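Local coordinates for protein geranyltranstransferase (Roseobacter denitrificans, PDB 4LLS) that probably catalyses the condensation of isopentenyl diphosphate with an allylic diphosphate, giving farnesyl or geranylgeranyl diphosphate for carotenoid and diterpene synthesis, at residues E72-L76 with H77-A81; E83-W86 with S87-A90; L230-A233 with F234-D238; V250-A253 with V254-A258. All coordinates share one frame; numbering follows the deposited sequence.

In the fold
All four contacts belong to the mainly helical polyprenyl synthetase fold and follow one another in series along the chain. Interaction 1 ends helix 65-76 and leads into helix 81-102, whose first turns hold interaction 2. Their centres lie about 11 Å apart, and the two contacts touch where Ala74 CB meets Ala84 CB at 3.6 Å. Interaction 3, in helix 221-244, is about 24 Å from interaction 1 between centres. Interaction 4 follows in the loop after helix 247-250, joined to it by the Asp238-Lys252 salt bridge. Interactions 3 and 4 contribute Phe234, Gln235, Asp238 and Lys252 to the substrate and calcium site; interactions 1 and 2 shape the connection between two consecutive helices away from it.

Interaction 1 of 4, residues E72-L76 with H77-A81; sequences ETARL and HDIAA
Ile79 rests its CB against the methyl group of Ala74, CB to CB 3.8 Å, at the point where helix 65-76 stops and the chain folds back. Asp78, with positive phi, is the C-prime residue of the Schellman motif that makes this turn. Its two bonds run from Ile79 N to Ala74 O at 2.9 Å and from Asp78 N to Arg75 O at 3.0 Å. Ala74 O also accepts from His77 N, and the two donors come from opposite faces of the carbonyl plane. The imidazole of His77 doubles back on the helix: with chi1 at -82° its CG lies beside the backbone N, and ND1 donates to Thr73 O at 3.3 Å. The acceptor lies almost exactly in the ring plane, which probably helps to set the rotation of the ring. A water donating to both Arg75 O and Asp78 OD1 bridges the helix end and the turn. Within the helix, Arg75 grips Glu72 side-on, NE to one oxygen and NH2 to the other, NH2 to OE1 being 2.9 Å. Asp78 OD1 finds its charged mate in Lys295, whose NZ also donates to Leu76 O. Tyr292 sets its ring nearly perpendicular to that of His77, Leu299 of helix 297-308 covers Thr73 and Leu76, and Leu215 of helix 190-215 borders Ile79 just before helix 81-102 begins.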
loop_
_atom_site.group_PDB
_atom_site.type_symbol
_atom_site.label_atom_id
_atom_site.label_comp_id
_atom_site.label_asym_id
_atom_site.label_seq_id
_atom_site.Cartn_x
_atom_site.Cartn_y
_atom_site.Cartn_z
ATOM N N GLU A 72 11.903 -19.189 7.513
ATOM C CA GLU A 72 13.145 -19.865 7.896
ATOM C C GLU A 72 13.999 -19.046 8.838
ATOM O O GLU A 72 14.669 -19.594 9.708
ATOM C CB GLU A 72 13.915 -20.312 6.650
ATOM C CG GLU A 72 13.241 -21.423 5.913
ATOM C CD GLU A 72 13.000 -22.651 6.782
ATOM O OE1 GLU A 72 11.887 -23.206 6.724
ATOM O OE2 GLU A 72 13.904 -22.996 7.569
ATOM N N THR A 73 14.015 -17.725 8.709
ATOM C CA THR A 73 14.687 -16.921 9.710
ATOM C C THR A 73 13.917 -16.925 11.032
ATOM O O THR A 73 14.528 -16.846 12.095
ATOM C CB THR A 73 14.985 -15.504 9.198
ATOM O OG1 THR A 73 13.765 -14.788 8.942
ATOM C CG2 THR A 73 15.895 -15.546 7.964
ATOM N N ALA A 74 12.599 -17.035 10.987
ATOM C CA ALA A 74 11.824 -17.218 12.232
ATOM C C ALA A 74 12.207 -18.538 12.910
ATOM O O ALA A 74 12.467 -18.568 14.129
ATOM C CB ALA A 74 10.350 -17.179 11.930
ATOM N N ARG A 75 12.314 -19.584 12.110
ATOM C CA ARG A 75 12.728 -20.924 12.630
ATOM C C ARG A 75 14.084 -20.816 13.296
ATOM O O ARG A 75 14.314 -21.317 14.422
ATOM C CB ARG A 75 12.738 -21.966 11.522
ATOM C CG ARG A 75 13.012 -23.378 12.066
ATOM C CD ARG A 75 13.454 -24.354 10.974
ATOM N NE ARG A 75 12.572 -24.353 9.829
ATOM C CZ ARG A 75 11.461 -25.070 9.745
ATOM N NH1 ARG A 75 11.045 -25.784 10.790
ATOM N NH2 ARG A 75 10.708 -25.014 8.657
ATOM N N LEU A 76 14.989 -20.087 12.665
ATOM C CA LEU A 76 16.345 -19.886 13.158
ATOM C C LEU A 76 16.325 -19.247 14.549
ATOM O O LEU A 76 17.221 -19.495 15.383
ATOM C CB LEU A 76 17.122 -19.026 12.160
ATOM C CG LEU A 76 18.557 -18.709 12.452
ATOM C CD1 LEU A 76 19.414 -19.966 12.487
ATOM C CD2 LEU A 76 19.079 -17.749 11.384
ATOM N N HIS A 77 15.314 -18.406 14.780
ATOM C CA HIS A 77 15.205 -17.650 16.028
ATOM C C HIS A 77 14.122 -18.249 16.941
ATOM O O HIS A 77 13.727 -17.600 17.917
ATOM C CB HIS A 77 14.923 -16.187 15.709
ATOM C CG HIS A 77 16.149 -15.417 15.379
ATOM N ND1 HIS A 77 16.620 -15.258 14.093
ATOM C CD2 HIS A 77 17.054 -14.824 16.181
ATOM C CE1 HIS A 77 17.783 -14.638 14.125
ATOM N NE2 HIS A 77 18.011 -14.269 15.371
ATOM N N ASP A 78 13.778 -19.503 16.709
ATOM C CA ASP A 78 12.793 -20.258 17.513
ATOM C C ASP A 78 11.433 -19.551 17.669
ATOM O O ASP A 78 10.770 -19.602 18.728
ATOM C CB ASP A 78 13.362 -20.571 18.914
ATOM C CG ASP A 78 14.630 -21.398 18.857
ATOM O OD1 ASP A 78 14.735 -22.290 17.991
ATOM O OD2 ASP A 78 15.534 -21.110 19.665
ATOM N N ILE A 79 11.009 -18.884 16.605
ATOM C CA ILE A 79 9.689 -18.259 16.551
ATOM C C ILE A 79 8.701 -19.231 15.898
ATOM O O ILE A 79 9.009 -19.818 14.882
ATOM C CB ILE A 79 9.738 -16.964 15.719
ATOM C CG1 ILE A 79 10.588 -15.916 16.405
ATOM C CG2 ILE A 79 8.338 -16.440 15.418
ATOM C CD1 ILE A 79 9.993 -15.371 17.699
ATOM N N ALA A 80 7.494 -19.326 16.452
ATOM C CA ALA A 80 6.494 -20.293 16.014
ATOM C C ALA A 80 6.087 -20.008 14.572
ATOM O O ALA A 80 5.834 -18.848 14.215
ATOM C CB ALA A 80 5.262 -20.221 16.914
ATOM N N ALA A 81 5.952 -21.060 13.789
ATOM C CA ALA A 81 5.495 -20.974 12.411
ATOM C C ALA A 81 4.120 -20.352 12.324
ATOM O O ALA A 81 3.807 -19.627 11.356
ATOM C CB ALA A 81 5.509 -22.345 11.746
HETATM O O HOH W 1 13.511 -23.600 15.675
#

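Interaction 2 of 4, residues E83-W86 with S87-A90; sequences EAIW and SATA
Ile85 and Thr89 meet in an i to i+4 contact inside one helix, 81-102, over its first turns and in a largely buried part of the fold. Thr89 ties its side chain back to the preceding turn: OG1 donates to Ile85 O at 2.8 Å, and the backbone N of the same residue bonds to that oxygen at 2.9 Å. The two donors reach Ile85 O from opposite faces of its plane, so the carbonyl is held from both sides. Chi1 of -52° puts OG1 beside the backbone N, where it can reach back along the helix, and turns the methyl CG2 away from that N. Ile85 CG1 lies 3.8 Å from Thr89 OG1 as the two side chains cross obliquely. A valine in place of Thr89 would probably leave Ile85 O with the backbone bond alone and put a methyl into a place now held by a polar bond. On another flank of the helix, a water bridges Glu83 O and Ser87 OG, donating to the carbonyl and accepting from the hydroxyl at 2.7 Å. Regular helix bonds join Ala88 N to Ala84 O and Ala90 N to Trp86 O. The Trp86 ring stacks on His145 and meets His38 edge-to-face. Helix 22-43 covers Ile85 and Thr89, helix 65-76 packs on Ala84, Ser87 and Ala88, and Leu142 of helix 125-144 faces Trp86, Thr89 and Ala90.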
loop_
_atom_site.group_PDB
_atom_site.type_symbol
_atom_site.label_atom_id
_atom_site.label_comp_id
_atom_site.label_asym_id
_atom_site.label_seq_id
_atom_site.Cartn_x
_atom_site.Cartn_y
_atom_site.Cartn_z
ATOM N N GLU A 83 2.884 -18.006 14.077
ATOM C CA GLU A 83 3.059 -16.547 14.121
ATOM C C GLU A 83 3.739 -16.046 12.836
ATOM O O GLU A 83 3.284 -15.087 12.189
ATOM C CB GLU A 83 3.867 -16.075 15.320
ATOM C CG GLU A 83 3.096 -16.293 16.607
ATOM C CD GLU A 83 3.924 -16.103 17.842
ATOM O OE1 GLU A 83 4.969 -15.434 17.803
ATOM O OE2 GLU A 83 3.437 -16.586 18.899
ATOM N N ALA A 84 4.797 -16.731 12.416
ATOM C CA ALA A 84 5.628 -16.229 11.336
ATOM C C ALA A 84 4.853 -16.199 10.031
ATOM O O ALA A 84 5.150 -15.383 9.166
ATOM C CB ALA A 84 6.855 -17.100 11.193
ATOM N N ILE A 85 3.885 -17.093 9.852
ATOM C CA ILE A 85 3.084 -17.131 8.616
ATOM C C ILE A 85 2.467 -15.755 8.278
ATOM O O ILE A 85 2.247 -15.450 7.110
ATOM C CB ILE A 85 2.025 -18.250 8.661
ATOM C CG1 ILE A 85 1.462 -18.496 7.283
ATOM C CG2 ILE A 85 0.921 -17.942 9.669
ATOM C CD1 ILE A 85 2.446 -18.944 6.223
ATOM N N TRP A 86 2.079 -14.970 9.296
ATOM C CA TRP A 86 1.467 -13.677 9.033
ATOM C C TRP A 86 2.456 -12.783 8.275
ATOM O O TRP A 86 2.072 -12.104 7.305
ATOM C CB TRP A 86 1.000 -13.022 10.330
ATOM C CG TRP A 86 -0.151 -13.758 10.958
ATOM C CD1 TRP A 86 -0.082 -14.786 11.845
ATOM C CD2 TRP A 86 -1.521 -13.589 10.630
ATOM N NE1 TRP A 86 -1.359 -15.301 12.069
ATOM C CE2 TRP A 86 -2.260 -14.587 11.326
ATOM C CE3 TRP A 86 -2.199 -12.740 9.745
ATOM C CZ2 TRP A 86 -3.636 -14.718 11.188
ATOM C CZ3 TRP A 86 -3.549 -12.851 9.645
ATOM C CH2 TRP A 86 -4.268 -13.815 10.383
ATOM N N SER A 87 3.683 -12.690 8.771
ATOM C CA SER A 87 4.693 -11.852 8.135
ATOM C C SER A 87 5.148 -12.439 6.798
ATOM O O SER A 87 5.448 -11.701 5.839
ATOM C CB SER A 87 5.886 -11.709 9.054
ATOM O OG SER A 87 5.575 -10.898 10.151
ATOM N N ALA A 88 5.183 -13.750 6.683
ATOM C CA ALA A 88 5.522 -14.382 5.414
ATOM C C ALA A 88 4.499 -14.066 4.335
ATOM O O ALA A 88 4.850 -13.808 3.170
ATOM C CB ALA A 88 5.662 -15.916 5.593
ATOM N N THR A 89 3.218 -14.206 4.672
ATOM C CA THR A 89 2.153 -13.848 3.770
ATOM C C THR A 89 2.167 -12.351 3.462
ATOM O O THR A 89 1.935 -11.954 2.322
ATOM C CB THR A 89 0.808 -14.355 4.306
ATOM O OG1 THR A 89 0.960 -15.770 4.612
ATOM C CG2 THR A 89 -0.286 -14.197 3.336
ATOM N N ALA A 90 2.462 -11.540 4.467
ATOM C CA ALA A 90 2.539 -10.086 4.256
ATOM C C ALA A 90 3.544 -9.734 3.177
ATOM O O ALA A 90 3.246 -8.935 2.289
ATOM C CB ALA A 90 2.877 -9.372 5.547
HETATM O O HOH W 2 4.717 -12.748 11.993
#

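Interaction 3 of 4, residues L230-A233 with F234-D238; sequences LGLA and FQIAD. With CA (calcium ion), chain E; IPE (3-methylbut-3-enyl trihydrogen diphosphate), chain C.
Chi1 near 170° swings the Phe234 ring away from its own backbone N, while its CB stays 3.3 Å from Leu230 O, the acceptor of its N-H. Asp238, one turn on, has the same setting (chi1 -170°), which carries the ring to the isopentenyl diphosphate and the carboxylate to a calcium ion, beside IPE C5. Phe234 CZ lies 3.6 Å from IPE O2A and Phe234 CE2 3.7 Å from IPE C5, while the ester oxygen O1, between C1 and PA of the ligand, lies at the ring edge, in its plane. A serine in place of Phe234 would probably open a gap beside the isopentenyl carbons and the alpha-phosphate, leaving both freer to shift. Gln235, bent at its second torsion, brings OE1 within 3.9 Å of IPE C5. Both ends of its amide are held, OE1 by Thr201 and NE2 by Asp239, so its flip is probably fixed. Asp238 OD1 binds the calcium ion at 2.3 Å; three waters and two further atoms complete its shell, and one of the waters also donates to Asp238 O. The other oxygen, OD2, pairs with Lys252. On the flank facing helix 271-288, Leu232 CG meets Ile236 CD1 at 4.0 Å, and Leu281 covers both. Straight helix bonds, among them Ile236 N to Leu232 O at 2.9 Å, hold the backbone beneath. The sequence Phe-Gln followed shortly by the Asp238-Asp239 pair marks the second aspartate-rich DDxxD motif of trans-prenyl synthases, whose calcium here probably takes the place of catalytic magnesium.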
loop_
_atom_site.group_PDB
_atom_site.type_symbol
_atom_site.label_atom_id
_atom_site.label_comp_id
_atom_site.label_asym_id
_atom_site.label_seq_id
_atom_site.Cartn_x
_atom_site.Cartn_y
_atom_site.Cartn_z
ATOM N N LEU A 230 22.571 -12.032 -0.836
ATOM C CA LEU A 230 21.536 -12.842 -1.444
ATOM C C LEU A 230 20.734 -12.072 -2.483
ATOM O O LEU A 230 20.392 -12.587 -3.549
ATOM C CB LEU A 230 20.609 -13.431 -0.359
ATOM C CG LEU A 230 19.608 -14.472 -0.856
ATOM C CD1 LEU A 230 20.318 -15.798 -1.041
ATOM C CD2 LEU A 230 18.443 -14.657 0.118
ATOM N N GLY A 231 20.339 -10.868 -2.134
ATOM C CA GLY A 231 19.509 -10.085 -3.042
ATOM C C GLY A 231 20.253 -9.765 -4.326
ATOM O O GLY A 231 19.644 -9.716 -5.382
ATOM N N LEU A 232 21.533 -9.423 -4.215
ATOM C CA LEU A 232 22.297 -9.092 -5.423
ATOM C C LEU A 232 22.456 -10.350 -6.261
ATOM O O LEU A 232 22.280 -10.322 -7.475
ATOM C CB LEU A 232 23.656 -8.514 -5.051
ATOM C CG LEU A 232 24.532 -8.151 -6.242
ATOM C CD1 LEU A 232 23.839 -7.224 -7.218
ATOM C CD2 LEU A 232 25.804 -7.510 -5.695
ATOM N N ALA A 233 22.763 -11.475 -5.623
ATOM C CA ALA A 233 22.851 -12.738 -6.368
ATOM C C ALA A 233 21.525 -13.032 -7.079
ATOM O O ALA A 233 21.497 -13.465 -8.234
ATOM C CB ALA A 233 23.202 -13.892 -5.424
ATOM N N PHE A 234 20.425 -12.859 -6.357
ATOM C CA PHE A 234 19.103 -13.075 -6.903
ATOM C C PHE A 234 18.869 -12.198 -8.159
ATOM O O PHE A 234 18.335 -12.682 -9.156
ATOM C CB PHE A 234 18.051 -12.790 -5.818
ATOM C CG PHE A 234 16.629 -12.748 -6.326
ATOM C CD1 PHE A 234 15.901 -13.893 -6.408
ATOM C CD2 PHE A 234 16.119 -11.575 -6.860
ATOM C CE1 PHE A 234 14.617 -13.853 -6.952
ATOM C CE2 PHE A 234 14.844 -11.521 -7.371
ATOM C CZ PHE A 234 14.128 -12.687 -7.456
ATOM N N GLN A 235 19.207 -10.919 -8.091
ATOM C CA GLN A 235 18.972 -10.043 -9.217
ATOM C C GLN A 235 19.855 -10.435 -10.397
ATOM O O GLN A 235 19.390 -10.369 -11.539
ATOM C CB GLN A 235 19.152 -8.584 -8.834
ATOM C CG GLN A 235 18.703 -7.647 -9.965
ATOM C CD GLN A 235 17.238 -7.848 -10.328
ATOM O OE1 GLN A 235 16.380 -7.922 -9.434
ATOM N NE2 GLN A 235 16.957 -8.118 -11.612
ATOM N N ILE A 236 21.110 -10.779 -10.142
ATOM C CA ILE A 236 22.001 -11.205 -11.217
ATOM C C ILE A 236 21.400 -12.422 -11.893
ATOM O O ILE A 236 21.311 -12.503 -13.118
ATOM C CB ILE A 236 23.417 -11.504 -10.716
ATOM C CG1 ILE A 236 24.075 -10.197 -10.251
ATOM C CG2 ILE A 236 24.261 -12.164 -11.819
ATOM C CD1 ILE A 236 25.363 -10.369 -9.477
ATOM N N ALA A 237 20.892 -13.346 -11.096
ATOM C CA ALA A 237 20.267 -14.532 -11.633
ATOM C C ALA A 237 19.046 -14.209 -12.456
ATOM O O ALA A 237 18.834 -14.815 -13.500
ATOM C CB ALA A 237 19.896 -15.479 -10.507
ATOM N N ASP A 238 18.212 -13.291 -11.980
ATOM C CA ASP A 238 17.072 -12.832 -12.763
ATOM C C ASP A 238 17.489 -12.240 -14.115
ATOM O O ASP A 238 16.823 -12.431 -15.111
ATOM C CB ASP A 238 16.224 -11.828 -11.956
ATOM C CG ASP A 238 14.897 -11.496 -12.633
ATOM O OD1 ASP A 238 14.802 -10.381 -13.213
ATOM O OD2 ASP A 238 14.019 -12.384 -12.783
HETATM CA CA CA E . 13.903 -9.273 -14.972
HETATM C C1 IPE C . 10.296 -11.409 -9.755
HETATM O O1 IPE C . 10.547 -12.007 -8.468
HETATM C C2 IPE C . 10.480 -9.900 -9.631
HETATM C C3 IPE C . 11.880 -9.556 -9.188
HETATM C C4 IPE C . 12.110 -8.852 -8.081
HETATM C C5 IPE C . 13.037 -9.872 -10.085
HETATM P PA IPE C . 10.529 -13.595 -8.319
HETATM O O1A IPE C . 11.462 -14.226 -9.362
HETATM O O2A IPE C . 10.826 -13.880 -6.917
HETATM O O3A IPE C . 9.030 -14.002 -8.637
HETATM P PB IPE C . 7.957 -15.092 -8.098
HETATM O O1B IPE C . 7.046 -15.370 -9.284
HETATM O O2B IPE C . 8.719 -16.312 -7.665
HETATM O O3B IPE C . 7.313 -14.392 -6.925
HETATM O O HOH W 3 14.105 -11.522 -15.964
HETATM O O HOH W 4 16.055 -8.653 -15.588
HETATM O O HOH W 5 13.531 -8.461 -17.140
#

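Interaction 4 of 4, residues V250-A253 with V254-A258; sequences VGKA and VGKDA. With GST (geranyl S-thiolodiphosphate), chain D.
Lys256 folds back over Ala253, its CD 3.8 Å from Ala253 CB. The bends at chi3 (-74°) and chi4 (-116°) turn the end of the chain inward, where NZ donates to Ala253 O at 3.1 Å from a position tilted out of the carbonyl plane. The stronger partner of this ammonium is Asp110, in a salt bridge.

Hydrogen bonds and charge also govern Lys252, which runs extended beyond CG to the diphosphate of the bound geranyl thiolodiphosphate. Its NZ, the same that pairs with Asp238, donates to GST O1A at 2.7 Å and weakly to GST O2A at 3.3 Å. This Gly-Lys-Ala-Val-Gly-Lys-Asp run is the lysine-bearing loop that follows the second aspartate-rich motif in prenyl synthases, and it places Lys252 at the diphosphate of the bound analogue, probably the leaving group in the reaction, where Arg113 also bonds.

Backbone geometry shapes the rest. Gly251 takes positive phi just after helix 247-250, where a side chain would collide with the preceding carbonyl oxygen. Gly255, also at positive phi, turns the chain toward the short helix 256-259, and the carboxylate of Asp242 accepts from Lys256 N and Asp257 N.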
loop_
_atom_site.group_PDB
_atom_site.type_symbol
_atom_site.label_atom_id
_atom_site.label_comp_id
_atom_site.label_asym_id
_atom_site.label_seq_id
_atom_site.Cartn_x
_atom_site.Cartn_y
_atom_site.Cartn_z
ATOM N N VAL A 250 10.293 -20.082 -16.893
ATOM C CA VAL A 250 10.298 -18.856 -16.106
ATOM C C VAL A 250 8.894 -18.295 -15.920
ATOM O O VAL A 250 8.620 -17.628 -14.916
ATOM C CB VAL A 250 11.210 -17.765 -16.700
ATOM C CG1 VAL A 250 11.241 -16.573 -15.750
ATOM C CG2 VAL A 250 12.630 -18.291 -16.907
ATOM N N GLY A 251 7.982 -18.587 -16.846
ATOM C CA GLY A 251 6.607 -18.137 -16.700
ATOM C C GLY A 251 6.319 -16.696 -17.091
ATOM O O GLY A 251 5.222 -16.175 -16.839
ATOM N N LYS A 252 7.313 -16.027 -17.664
ATOM C CA LYS A 252 7.169 -14.668 -18.147
ATOM C C LYS A 252 8.037 -14.556 -19.409
ATOM O O LYS A 252 8.860 -15.438 -19.678
ATOM C CB LYS A 252 7.660 -13.660 -17.083
ATOM C CG LYS A 252 9.147 -13.776 -16.736
ATOM C CD LYS A 252 9.517 -13.169 -15.367
ATOM C CE LYS A 252 11.027 -12.992 -15.211
ATOM N NZ LYS A 252 11.422 -12.661 -13.793
ATOM N N ALA A 253 7.832 -13.494 -20.172
ATOM C CA ALA A 253 8.636 -13.271 -21.370
ATOM C C ALA A 253 10.094 -13.035 -21.021
ATOM O O ALA A 253 10.429 -12.447 -19.969
ATOM C CB ALA A 253 8.102 -12.104 -22.153
ATOM N N VAL A 254 10.964 -13.518 -21.903
ATOM C CA VAL A 254 12.395 -13.303 -21.805
ATOM C C VAL A 254 12.892 -12.530 -23.025
ATOM O O VAL A 254 12.115 -12.244 -23.956
ATOM C CB VAL A 254 13.166 -14.633 -21.700
ATOM C CG1 VAL A 254 12.774 -15.388 -20.433
ATOM C CG2 VAL A 254 12.919 -15.500 -22.936
ATOM N N GLY A 255 14.152 -12.114 -22.954
ATOM C CA GLY A 255 14.732 -11.234 -23.965
ATOM C C GLY A 255 14.258 -9.797 -23.892
ATOM O O GLY A 255 14.480 -9.021 -24.818
ATOM N N LYS A 256 13.696 -9.399 -22.756
ATOM C CA LYS A 256 13.039 -8.101 -22.642
ATOM C C LYS A 256 14.011 -6.946 -22.428
ATOM O O LYS A 256 13.733 -5.807 -22.825
ATOM C CB LYS A 256 12.022 -8.132 -21.499
ATOM C CG LYS A 256 10.982 -9.217 -21.654
ATOM C CD LYS A 256 9.679 -8.830 -20.997
ATOM C CE LYS A 256 9.812 -8.921 -19.484
ATOM N NZ LYS A 256 8.912 -9.951 -18.877
ATOM N N ASP A 257 15.048 -7.198 -21.637
ATOM C CA ASP A 257 15.869 -6.134 -21.099
ATOM C C ASP A 257 16.576 -5.369 -22.227
ATOM O O ASP A 257 16.588 -4.140 -22.243
ATOM C CB ASP A 257 16.905 -6.719 -20.121
ATOM C CG ASP A 257 16.274 -7.173 -18.793
ATOM O OD1 ASP A 257 15.135 -6.738 -18.518
ATOM O OD2 ASP A 257 16.962 -7.894 -18.021
ATOM N N ALA A 258 17.140 -6.116 -23.166
ATOM C CA ALA A 258 17.779 -5.525 -24.353
ATOM C C ALA A 258 16.848 -4.588 -25.148
ATOM O O ALA A 258 17.224 -3.455 -25.484
ATOM C CB ALA A 258 18.299 -6.643 -25.255
HETATM P PA GST D . 10.464 -9.254 -13.882
HETATM O O1A GST D . 9.973 -10.452 -13.072
HETATM O O2A GST D . 11.587 -9.568 -14.863
HETATM O O3A GST D . 9.325 -8.463 -14.514
HETATM O O1B GST D . 11.084 -8.283 -12.783
HETATM P PB GST D . 11.955 -7.008 -13.144
HETATM O O2B GST D . 13.324 -7.326 -13.558
HETATM O O3B GST D . 11.171 -6.107 -14.157
HETATM S S1 GST D . 12.088 -6.126 -11.369
HETATM C C1 GST D . 10.365 -5.912 -11.076
HETATM C C2 GST D . 10.066 -4.723 -10.194
HETATM C C3 GST D . 9.899 -4.843 -8.868
HETATM C C10 GST D . 10.106 -6.143 -8.168
HETATM C C4 GST D . 9.605 -3.651 -8.023
HETATM C C5 GST D . 8.513 -2.825 -8.715
HETATM C C6 GST D . 8.159 -1.618 -7.910
HETATM C C7 GST D . 6.956 -1.006 -7.967
HETATM C C9 GST D . 5.777 -1.391 -8.833
HETATM C C8 GST D . 6.821 0.156 -7.035
#